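Local structure of D-aminoacid aminotransferase-like PLP-dependent enzyme (3CEB) at residues Q26-S31 with I68-H73; E122-R127 with L139-N144; Q146-D151 with A180-I185. The protein probably catalyses a pyridoxal-phosphate-dependent reaction, perhaps the cleavage of 4-amino-4-deoxychorismate to 4-aminobenzoate and pyruvate. All blocks are in the same frame, centred on the assembly; numbering follows the deposited sequence. Where two conformers were deposited one is given.

Contact 1: residues Q26-S31 with I68-H73; sequences QRYEKS and IDYNHH. With SO4 (sulfate ion), chain B.
Tyr28 and Tyr70 form a T-shaped (edge-to-face) aromatic pair, joining helix 21-35 to strand 63-70. The CD1-CE1 edge of Tyr28 stands over one face of Tyr70, with Tyr28 CD1 3.4 Å from Tyr70 CE2. Ring planes 88° apart and centroids separated by 4.7 Å make this nearly an ideal T. Tyr70 CG lies between backbone N and carbonyl carbon (chi1 59°), which carries the ring across to the helix. Its OH lies 3.3 Å from Ser31 CB, a packing contact.

No hydrogen bond crosses. Ser31 OG gives its proton to Arg27 O (2.6 Å), which receives Ser31 N from the opposite face. Asn71 OD1 accepts from His73 N (3.0 Å) in an Asx turn. O1 of a sulfate, probably from the crystallisation liquor, accepts from His72 ND1 (2.5 Å) and His72 N, and Tyr36 OH also bonds the ion.

Tyr28 OH bonds to Phe44 N near helix 46-51, whose Leu46 packs on Tyr28. Arg27 forms a salt bridge with Glu9 and a weak hydrogen bond to OP2 of the pyridoxal-phosphate-modified lysine at position 103, bordering the cofactor site. Helix 21-35 lies against strand 63-70, which runs between strands 7-14 and 75-82 in the antiparallel sheet.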
loop_
_atom_site.group_PDB
_atom_site.type_symbol
_atom_site.label_atom_id
_atom_site.label_comp_id
_atom_site.label_asym_id
_atom_site.label_seq_id
_atom_site.Cartn_x
_atom_site.Cartn_y
_atom_site.Cartn_z
ATOM N N GLN A 26 -11.761 -5.851 -1.855
ATOM C CA GLN A 26 -11.330 -7.253 -1.886
ATOM C C GLN A 26 -10.382 -7.550 -0.757
ATOM O O GLN A 26 -10.539 -8.576 -0.090
ATOM C CB GLN A 26 -10.590 -7.687 -3.155
ATOM C CG GLN A 26 -11.387 -7.708 -4.388
ATOM C CD GLN A 26 -10.575 -8.297 -5.582
ATOM O OE1 GLN A 26 -10.368 -7.622 -6.620
ATOM N NE2 GLN A 26 -10.105 -9.555 -5.421
ATOM N N ARG A 27 -9.390 -6.669 -0.596
ATOM C CA ARG A 27 -8.364 -6.835 0.430
ATOM C C ARG A 27 -8.999 -6.733 1.784
ATOM O O ARG A 27 -8.689 -7.496 2.707
ATOM C CB ARG A 27 -7.241 -5.793 0.319
ATOM C CG ARG A 27 -6.140 -6.015 1.337
ATOM C CD ARG A 27 -4.927 -5.192 1.144
ATOM N NE ARG A 27 -5.226 -3.773 1.237
ATOM C CZ ARG A 27 -4.359 -2.804 0.958
ATOM N NH1 ARG A 27 -3.112 -3.090 0.596
ATOM N NH2 ARG A 27 -4.759 -1.529 1.042
ATOM N N TYR A 28 -9.911 -5.787 1.895
ATOM C CA TYR A 28 -10.649 -5.634 3.137
ATOM C C TYR A 28 -11.312 -6.972 3.515
ATOM O O TYR A 28 -11.168 -7.444 4.638
ATOM C CB TYR A 28 -11.643 -4.468 3.039
ATOM C CG TYR A 28 -12.737 -4.411 4.071
ATOM C CD1 TYR A 28 -12.447 -4.348 5.409
ATOM C CD2 TYR A 28 -14.076 -4.367 3.692
ATOM C CE1 TYR A 28 -13.451 -4.288 6.338
ATOM C CE2 TYR A 28 -15.069 -4.297 4.608
ATOM C CZ TYR A 28 -14.762 -4.265 5.939
ATOM O OH TYR A 28 -15.749 -4.183 6.901
ATOM N N GLU A 29 -11.991 -7.620 2.595
ATOM C CA GLU A 29 -12.688 -8.852 2.980
ATOM C C GLU A 29 -11.710 -10.001 3.256
ATOM O O GLU A 29 -11.928 -10.823 4.143
ATOM C CB GLU A 29 -13.727 -9.280 1.925
ATOM C CG GLU A 29 -14.650 -8.143 1.475
ATOM C CD GLU A 29 -15.930 -8.574 0.780
ATOM O OE1 GLU A 29 -16.145 -9.823 0.596
ATOM O OE2 GLU A 29 -16.731 -7.648 0.452
ATOM N N LYS A 30 -10.658 -10.064 2.447
ATOM C CA LYS A 30 -9.583 -11.084 2.556
ATOM C C LYS A 30 -8.998 -10.921 3.971
ATOM O O LYS A 30 -8.756 -11.859 4.692
ATOM C CB LYS A 30 -8.535 -10.771 1.484
ATOM C CG LYS A 30 -7.835 -11.876 0.738
ATOM C CD LYS A 30 -7.495 -11.317 -0.741
ATOM N N SER A 31 -8.874 -9.678 4.388
ATOM C CA SER A 31 -8.278 -9.355 5.657
ATOM C C SER A 31 -9.176 -9.745 6.799
ATOM O O SER A 31 -8.733 -10.354 7.763
ATOM C CB SER A 31 -7.941 -7.872 5.694
ATOM O OG SER A 31 -6.952 -7.608 4.705
ATOM N N ILE A 68 -9.607 4.426 6.199
ATOM C CA ILE A 68 -10.615 3.742 6.945
ATOM C C ILE A 68 -9.949 2.726 7.854
ATOM O O ILE A 68 -9.417 1.733 7.378
ATOM C CB ILE A 68 -11.625 3.018 6.060
ATOM C CG1 ILE A 68 -12.355 4.010 5.137
ATOM C CG2 ILE A 68 -12.645 2.279 6.962
ATOM C CD1 ILE A 68 -13.306 3.347 4.093
ATOM N N ASP A 69 -9.952 2.993 9.162
ATOM C CA ASP A 69 -9.456 2.026 10.105
ATOM C C ASP A 69 -10.650 1.152 10.503
ATOM O O ASP A 69 -11.750 1.662 10.696
ATOM C CB ASP A 69 -8.885 2.701 11.342
ATOM C CG ASP A 69 -7.539 3.363 11.102
ATOM O OD1 ASP A 69 -7.469 4.446 10.477
ATOM O OD2 ASP A 69 -6.534 2.805 11.600
ATOM N N TYR A 70 -10.471 -0.157 10.626
ATOM C CA TYR A 70 -11.593 -1.009 11.002
ATOM C C TYR A 70 -11.229 -2.156 11.929
ATOM O O TYR A 70 -10.044 -2.463 12.119
ATOM C CB TYR A 70 -12.260 -1.583 9.763
ATOM C CG TYR A 70 -11.324 -2.397 8.917
ATOM C CD1 TYR A 70 -10.455 -1.801 8.045
ATOM C CD2 TYR A 70 -11.321 -3.769 8.996
ATOM C CE1 TYR A 70 -9.574 -2.572 7.250
ATOM C CE2 TYR A 70 -10.454 -4.561 8.210
ATOM C CZ TYR A 70 -9.591 -3.974 7.346
ATOM O OH TYR A 70 -8.753 -4.777 6.582
ATOM N N ASN A 71 -12.272 -2.733 12.530
ATOM C CA ASN A 71 -12.164 -4.005 13.198
ATOM C C ASN A 71 -13.262 -4.899 12.717
ATOM O O ASN A 71 -13.772 -4.705 11.610
ATOM C CB ASN A 71 -12.186 -3.915 14.703
ATOM C CG ASN A 71 -13.293 -3.091 15.235
ATOM O OD1 ASN A 71 -14.430 -3.192 14.829
ATOM N ND2 ASN A 71 -12.956 -2.266 16.173
ATOM N N HIS A 72 -13.646 -5.896 13.506
ATOM C CA HIS A 72 -14.701 -6.835 13.008
ATOM C C HIS A 72 -16.101 -6.248 12.955
ATOM O O HIS A 72 -16.978 -6.836 12.340
ATOM C CB HIS A 72 -14.729 -8.164 13.769
ATOM C CG HIS A 72 -15.629 -8.182 14.970
ATOM N ND1 HIS A 72 -15.200 -7.820 16.221
ATOM C CD2 HIS A 72 -16.903 -8.613 15.124
ATOM C CE1 HIS A 72 -16.185 -7.987 17.086
ATOM N NE2 HIS A 72 -17.227 -8.481 16.450
ATOM N N HIS A 73 -16.338 -5.086 13.550
ATOM C CA HIS A 73 -17.708 -4.593 13.539
ATOM C C HIS A 73 -17.904 -3.080 13.402
ATOM O O HIS A 73 -19.017 -2.613 13.416
ATOM C CB HIS A 73 -18.386 -5.020 14.826
ATOM C CG HIS A 73 -17.945 -4.208 15.985
ATOM N ND1 HIS A 73 -18.733 -3.212 16.539
ATOM C CD2 HIS A 73 -16.764 -4.176 16.640
ATOM C CE1 HIS A 73 -18.063 -2.633 17.517
ATOM N NE2 HIS A 73 -16.863 -3.190 17.593
HETATM S S SO4 B . -11.775 -6.532 17.231
HETATM O O1 SO4 B . -12.940 -6.747 16.354
HETATM O O2 SO4 B . -11.410 -7.749 17.908
HETATM O O3 SO4 B . -10.545 -6.138 16.558
HETATM O O4 SO4 B . -12.180 -5.491 18.156
#

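Contact 2: residues E122-R127 with L139-N144; sequences EIMIIR and LIFRQN
A single selenomethionine, Met124, makes every side-chain contact between these two strands, meeting Leu139 and Phe141. It was deposited in two conformers, so the finer details describe one of them. Its CG stands opposite the backbone N (chi1 175°), sending the chain straight out from strand 122-127; in the conformer given, the chain then bends at its last torsion. The selenium lies beside the Phe141 ring, 5.2 Å from SE to the ring centroid and 85° off the ring normal. This is a Met-aromatic contact made at the edge of the ring, near the CE2-CZ bond. The methyl CE is modelled closer to that edge than carbons can sit, so its exact position, and with it the bend, is doubtful. Leu139 crosses the selenomethionine obliquely, its CD1 3.7 Å from Met124 CG.

No hydrogen bond joins the segments, and their closest CA atoms, those of Met124 and Leu139, are 8.0 Å apart. That spacing fits packing between sheets: strand 122-127 runs between 90-94 and 130-131 in a mixed sheet, whereas 138-143 belongs to the sheet that also holds 146-150 and 185-188. Ile185 packs on Phe141 and lies next to Met124, and Pro150 packs on Phe141 as well.

The buried carboxylate of Glu122 folds back on its own backbone. Its OE2 accepts from Ile123 N at 2.9 Å, on the anti side and 30° out of the carboxylate plane. The same oxygen receives Ser135 N, so two backbone amides hold it. Helix 108-114 packs on this strand through Leu113 on Ile123 and Leu110 on Ile125; within the sheet, backbone bonds tie Met124 to Lys91 and Val93 of strand 90-94.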
loop_
_atom_site.group_PDB
_atom_site.type_symbol
_atom_site.label_atom_id
_atom_site.label_comp_id
_atom_site.label_asym_id
_atom_site.label_seq_id
_atom_site.Cartn_x
_atom_site.Cartn_y
_atom_site.Cartn_z
ATOM N N GLU A 122 13.438 7.000 1.305
ATOM C CA GLU A 122 12.629 5.936 1.847
ATOM C C GLU A 122 13.493 4.668 1.915
ATOM O O GLU A 122 14.724 4.736 1.732
ATOM C CB GLU A 122 11.348 5.897 1.008
ATOM C CG GLU A 122 10.293 4.861 1.208
ATOM C CD GLU A 122 9.746 4.619 2.587
ATOM O OE1 GLU A 122 8.841 5.304 3.110
ATOM O OE2 GLU A 122 10.127 3.574 3.086
ATOM N N ILE A 123 12.907 3.526 2.257
ATOM C CA ILE A 123 13.730 2.334 2.456
ATOM C C ILE A 123 13.299 1.242 1.518
ATOM O O ILE A 123 12.309 1.368 0.807
ATOM C CB ILE A 123 13.739 1.787 3.919
ATOM C CG1 ILE A 123 12.337 1.324 4.358
ATOM C CG2 ILE A 123 14.285 2.830 4.857
ATOM C CD1 ILE A 123 12.246 0.754 5.775
HETATM N N MSE A 124 14.051 0.159 1.553
HETATM C CA MSE A 124 13.799 -0.981 0.717
HETATM C C MSE A 124 14.104 -2.207 1.567
HETATM O O MSE A 124 15.244 -2.457 1.928
HETATM C CB MSE A 124 14.697 -0.869 -0.506
HETATM C CG MSE A 124 14.638 -2.044 -1.424
HETATM SE SE MSE A 124 15.581 -1.733 -3.089
HETATM C CE MSE A 124 14.171 -0.732 -3.917
ATOM N N ILE A 125 13.059 -2.923 1.962
ATOM C CA ILE A 125 13.209 -4.007 2.923
ATOM C C ILE A 125 13.637 -5.317 2.263
ATOM O O ILE A 125 12.913 -5.905 1.438
ATOM C CB ILE A 125 11.917 -4.218 3.713
ATOM C CG1 ILE A 125 11.541 -2.933 4.482
ATOM C CG2 ILE A 125 12.090 -5.379 4.685
ATOM C CD1 ILE A 125 10.136 -2.880 4.949
ATOM N N ILE A 126 14.819 -5.761 2.659
ATOM C CA ILE A 126 15.384 -7.000 2.209
ATOM C C ILE A 126 15.125 -8.043 3.274
ATOM O O ILE A 126 15.707 -8.003 4.365
ATOM C CB ILE A 126 16.894 -6.862 1.984
ATOM C CG1 ILE A 126 17.145 -5.639 1.100
ATOM C CG2 ILE A 126 17.455 -8.126 1.368
ATOM C CD1 ILE A 126 16.314 -5.677 -0.150
ATOM N N ARG A 127 14.257 -8.987 2.927
ATOM C CA ARG A 127 13.838 -10.046 3.822
ATOM C C ARG A 127 14.176 -11.395 3.220
ATOM O O ARG A 127 13.654 -11.772 2.163
ATOM C CB ARG A 127 12.326 -9.943 4.037
ATOM C CG ARG A 127 11.703 -11.012 4.934
ATOM C CD ARG A 127 10.182 -11.016 4.859
ATOM N NE ARG A 127 9.635 -12.049 5.717
ATOM C CZ ARG A 127 9.517 -13.331 5.377
ATOM N NH1 ARG A 127 9.869 -13.729 4.178
ATOM N NH2 ARG A 127 9.032 -14.217 6.225
ATOM N N LEU A 139 7.301 -1.810 -4.337
ATOM C CA LEU A 139 8.354 -1.270 -5.187
ATOM C C LEU A 139 8.319 -1.826 -6.611
ATOM O O LEU A 139 7.881 -2.953 -6.852
ATOM C CB LEU A 139 9.726 -1.490 -4.534
ATOM C CG LEU A 139 10.019 -0.782 -3.211
ATOM C CD1 LEU A 139 11.228 -1.417 -2.592
ATOM C CD2 LEU A 139 10.172 0.748 -3.310
ATOM N N ILE A 140 8.755 -0.972 -7.545
ATOM C CA ILE A 140 8.850 -1.307 -8.959
ATOM C C ILE A 140 10.226 -0.896 -9.462
ATOM O O ILE A 140 10.816 0.073 -9.002
ATOM C CB ILE A 140 7.709 -0.680 -9.823
ATOM C CG1 ILE A 140 7.748 0.851 -9.825
ATOM C CG2 ILE A 140 6.355 -1.133 -9.328
ATOM C CD1 ILE A 140 6.752 1.499 -10.825
ATOM N N PHE A 141 10.729 -1.665 -10.406
ATOM C CA PHE A 141 12.085 -1.526 -10.884
ATOM C C PHE A 141 12.087 -1.519 -12.387
ATOM O O PHE A 141 11.448 -2.336 -13.012
ATOM C CB PHE A 141 12.894 -2.706 -10.360
ATOM C CG PHE A 141 12.936 -2.778 -8.851
ATOM C CD1 PHE A 141 11.967 -3.455 -8.145
ATOM C CD2 PHE A 141 13.937 -2.128 -8.132
ATOM C CE1 PHE A 141 11.988 -3.477 -6.740
ATOM C CE2 PHE A 141 13.982 -2.160 -6.739
ATOM C CZ PHE A 141 12.995 -2.822 -6.039
ATOM N N ARG A 142 12.798 -0.585 -12.984
ATOM C CA ARG A 142 12.740 -0.463 -14.431
ATOM C C ARG A 142 13.786 -1.313 -15.110
ATOM O O ARG A 142 14.917 -1.322 -14.732
ATOM C CB ARG A 142 12.847 1.003 -14.864
ATOM C CG ARG A 142 12.443 1.227 -16.311
ATOM C CD ARG A 142 12.334 2.725 -16.669
ATOM N NE ARG A 142 13.588 3.478 -16.473
ATOM C CZ ARG A 142 14.668 3.394 -17.259
ATOM N NH1 ARG A 142 14.687 2.558 -18.309
ATOM N NH2 ARG A 142 15.749 4.133 -16.989
ATOM N N GLN A 143 13.360 -2.051 -16.113
ATOM C CA GLN A 143 14.270 -2.847 -16.910
ATOM C C GLN A 143 13.819 -2.784 -18.338
ATOM O O GLN A 143 12.679 -3.102 -18.673
ATOM C CB GLN A 143 14.285 -4.288 -16.452
ATOM C CG GLN A 143 15.412 -5.056 -17.032
ATOM C CD GLN A 143 15.517 -6.414 -16.431
ATOM O OE1 GLN A 143 14.626 -7.230 -16.623
ATOM N NE2 GLN A 143 16.593 -6.672 -15.679
ATOM N N ASN A 144 14.719 -2.364 -19.197
ATOM C CA ASN A 144 14.319 -2.102 -20.561
ATOM C C ASN A 144 13.276 -1.004 -20.522
ATOM O O ASN A 144 13.515 0.119 -20.019
ATOM C CB ASN A 144 13.707 -3.361 -21.172
ATOM C CG ASN A 144 14.773 -4.311 -21.692
ATOM O OD1 ASN A 144 15.947 -4.203 -21.306
ATOM N ND2 ASN A 144 14.385 -5.223 -22.599
#

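Contact 3: residues Q146-D151 with A180-I185; sequences QWITPD and AQYEEI
The beta hairpin formed by strands 138-143 and 146-150 meets here the connection that leads into strand 185-188, the outermost strand on one side of the same mixed sheet. Successive residues of strand 146-150 serve opposite faces of the sheet, Trp147 meeting Glu184 and Ile148 meeting Tyr182.

At Trp147 the six-membered part of the indole does the touching: CH2 lies 3.8 Å from Glu184 CD. The nearer carboxylate oxygen, Glu184 OE2, is in the plane of the ring, 3.9 Å from Trp147 CH2. Ring and carboxylate are turned 73° against each other. With CG opposite the backbone N (chi1 -175°) and an extended chain beyond, Glu184 delivers its charge to the indole rim, whose C-H groups probably suit a carboxylate. The firmer hold on that charge is ionic, for OE2 forms a salt bridge with Arg186 NE and OE1 another with Arg142 NE. These two arginines probably keep Glu184 ionised and limit its rotation.

On the other face the contact is apolar. Ile148 and Tyr182 cross at about a right angle, with Ile148 CB 4.1 Å from Tyr182 CE1. Farther along the phenol, Tyr182 OH approaches Ile148 CG2 to 3.8 Å. Gln181 CB lies over one face of the tyrosine ring.

Strand 138-143 runs between 146-150 and 185-188, and its side chains border both pairs: Arg142 touches Trp147 and Gln143 touches Tyr182. On the far side of 146-150, the parallel strand 170-172 adds Arg172, which packs on both Ile148 and Tyr182.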
loop_
_atom_site.group_PDB
_atom_site.type_symbol
_atom_site.label_atom_id
_atom_site.label_comp_id
_atom_site.label_asym_id
_atom_site.label_seq_id
_atom_site.Cartn_x
_atom_site.Cartn_y
_atom_site.Cartn_z
ATOM N N GLN A 146 10.203 -1.861 -19.263
ATOM C CA GLN A 146 9.198 -2.499 -18.426
ATOM C C GLN A 146 9.425 -2.187 -16.992
ATOM O O GLN A 146 10.531 -1.852 -16.615
ATOM C CB GLN A 146 9.254 -4.020 -18.582
ATOM C CG GLN A 146 8.496 -4.504 -19.783
ATOM C CD GLN A 146 8.792 -5.963 -20.177
ATOM O OE1 GLN A 146 9.852 -6.502 -19.864
ATOM N NE2 GLN A 146 7.849 -6.593 -20.886
ATOM N N TRP A 147 8.371 -2.322 -16.200
ATOM C CA TRP A 147 8.456 -2.208 -14.766
ATOM C C TRP A 147 8.152 -3.549 -14.116
ATOM O O TRP A 147 7.098 -4.128 -14.316
ATOM C CB TRP A 147 7.466 -1.181 -14.229
ATOM C CG TRP A 147 7.779 0.245 -14.543
ATOM C CD1 TRP A 147 7.203 1.004 -15.508
ATOM C CD2 TRP A 147 8.704 1.089 -13.872
ATOM N NE1 TRP A 147 7.720 2.265 -15.492
ATOM C CE2 TRP A 147 8.639 2.349 -14.488
ATOM C CE3 TRP A 147 9.567 0.913 -12.804
ATOM C CZ2 TRP A 147 9.424 3.415 -14.090
ATOM C CZ3 TRP A 147 10.337 1.970 -12.401
ATOM C CH2 TRP A 147 10.268 3.213 -13.050
ATOM N N ILE A 148 9.107 -4.016 -13.326
ATOM C CA ILE A 148 9.041 -5.298 -12.639
ATOM C C ILE A 148 8.826 -5.065 -11.151
ATOM O O ILE A 148 9.449 -4.196 -10.549
ATOM C CB ILE A 148 10.358 -6.117 -12.838
ATOM C CG1 ILE A 148 10.536 -6.572 -14.283
ATOM C CG2 ILE A 148 10.365 -7.385 -11.964
ATOM C CD1 ILE A 148 10.452 -5.506 -15.251
ATOM N N THR A 149 7.932 -5.837 -10.551
ATOM C CA THR A 149 7.714 -5.761 -9.108
ATOM C C THR A 149 7.943 -7.144 -8.514
ATOM O O THR A 149 7.702 -8.134 -9.200
ATOM C CB THR A 149 6.281 -5.231 -8.800
ATOM O OG1 THR A 149 6.189 -4.857 -7.431
ATOM C CG2 THR A 149 5.183 -6.261 -9.151
ATOM N N PRO A 150 8.378 -7.225 -7.239
ATOM C CA PRO A 150 8.641 -8.498 -6.560
ATOM C C PRO A 150 7.429 -9.396 -6.457
ATOM O O PRO A 150 6.365 -8.936 -6.022
ATOM C CB PRO A 150 9.044 -8.049 -5.160
ATOM C CG PRO A 150 9.544 -6.693 -5.351
ATOM C CD PRO A 150 8.796 -6.079 -6.417
ATOM N N ASP A 151 7.565 -10.654 -6.856
ATOM C CA ASP A 151 6.415 -11.562 -6.759
ATOM C C ASP A 151 6.078 -11.878 -5.306
ATOM O O ASP A 151 4.960 -12.269 -5.057
ATOM C CB ASP A 151 6.505 -12.858 -7.632
ATOM C CG ASP A 151 7.589 -13.804 -7.181
ATOM O OD1 ASP A 151 8.422 -13.363 -6.349
ATOM O OD2 ASP A 151 7.635 -14.966 -7.660
ATOM N N ALA A 180 21.303 -5.123 -9.297
ATOM C CA ALA A 180 22.297 -4.781 -10.299
ATOM C C ALA A 180 21.623 -4.610 -11.653
ATOM O O ALA A 180 21.958 -3.691 -12.429
ATOM C CB ALA A 180 23.372 -5.894 -10.390
ATOM N N GLN A 181 20.670 -5.492 -11.923
ATOM C CA GLN A 181 20.007 -5.684 -13.207
ATOM C C GLN A 181 19.095 -4.543 -13.586
ATOM O O GLN A 181 18.694 -4.453 -14.686
ATOM C CB GLN A 181 19.076 -6.882 -13.137
ATOM C CG GLN A 181 19.586 -8.271 -13.264
ATOM C CD GLN A 181 18.431 -9.262 -13.251
ATOM O OE1 GLN A 181 17.595 -9.299 -14.140
ATOM N NE2 GLN A 181 18.380 -10.053 -12.235
ATOM N N TYR A 182 18.724 -3.717 -12.639
ATOM C CA TYR A 182 17.686 -2.668 -12.820
ATOM C C TYR A 182 18.229 -1.215 -12.957
ATOM O O TYR A 182 19.326 -0.902 -12.523
ATOM C CB TYR A 182 16.609 -2.799 -11.738
ATOM C CG TYR A 182 15.956 -4.151 -11.801
ATOM C CD1 TYR A 182 14.993 -4.420 -12.751
ATOM C CD2 TYR A 182 16.322 -5.177 -10.949
ATOM C CE1 TYR A 182 14.412 -5.662 -12.855
ATOM C CE2 TYR A 182 15.736 -6.442 -11.042
ATOM C CZ TYR A 182 14.787 -6.663 -12.003
ATOM O OH TYR A 182 14.178 -7.871 -12.128
ATOM N N GLU A 183 17.438 -0.348 -13.582
ATOM C CA GLU A 183 17.872 0.977 -13.968
ATOM C C GLU A 183 17.303 2.114 -13.161
ATOM O O GLU A 183 17.767 3.237 -13.261
ATOM C CB GLU A 183 17.451 1.204 -15.406
ATOM C CG GLU A 183 17.972 0.142 -16.367
ATOM C CD GLU A 183 17.548 0.395 -17.778
ATOM O OE1 GLU A 183 18.194 1.197 -18.479
ATOM O OE2 GLU A 183 16.554 -0.216 -18.186
ATOM N N GLU A 184 16.312 1.814 -12.339
ATOM C CA GLU A 184 15.565 2.836 -11.639
ATOM C C GLU A 184 14.608 2.163 -10.691
ATOM O O GLU A 184 14.128 1.083 -10.999
ATOM C CB GLU A 184 14.769 3.658 -12.647
ATOM C CG GLU A 184 14.038 4.839 -12.038
ATOM C CD GLU A 184 13.201 5.645 -13.032
ATOM O OE1 GLU A 184 13.361 5.506 -14.249
ATOM O OE2 GLU A 184 12.363 6.446 -12.577
ATOM N N ILE A 185 14.352 2.803 -9.550
ATOM C CA ILE A 185 13.473 2.291 -8.505
ATOM C C ILE A 185 12.392 3.301 -8.189
ATOM O O ILE A 185 12.660 4.498 -8.110
ATOM C CB ILE A 185 14.225 2.071 -7.145
ATOM C CG1 ILE A 185 15.543 1.302 -7.351
ATOM C CG2 ILE A 185 13.297 1.376 -6.111
ATOM C CD1 ILE A 185 16.250 0.959 -6.077
#

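How the contacts relate
The three contacts come in series along the chain and divide between two regions. Contact 1, where helix 21-35 meets the antiparallel sheet, lies on the opposite side of the chain's centre from the others, its centre 27 Å from that of contact 2 and 31 Å from that of contact 3. Contacts 2 and 3, with centres 7 Å apart, share neighbouring strands 138-143 and 146-150, probably hydrogen-bonded through Phe141 N and Ile148 O (2.8 Å). Contact 2 packs this sheet against strand 122-127; contact 3 packs strand 146-150 against the loop leading into strand 185-188, at one edge of the same sheet. Such a division is consistent with the two-domain architecture of class IV aminotransferases, which hold their cofactor between domains.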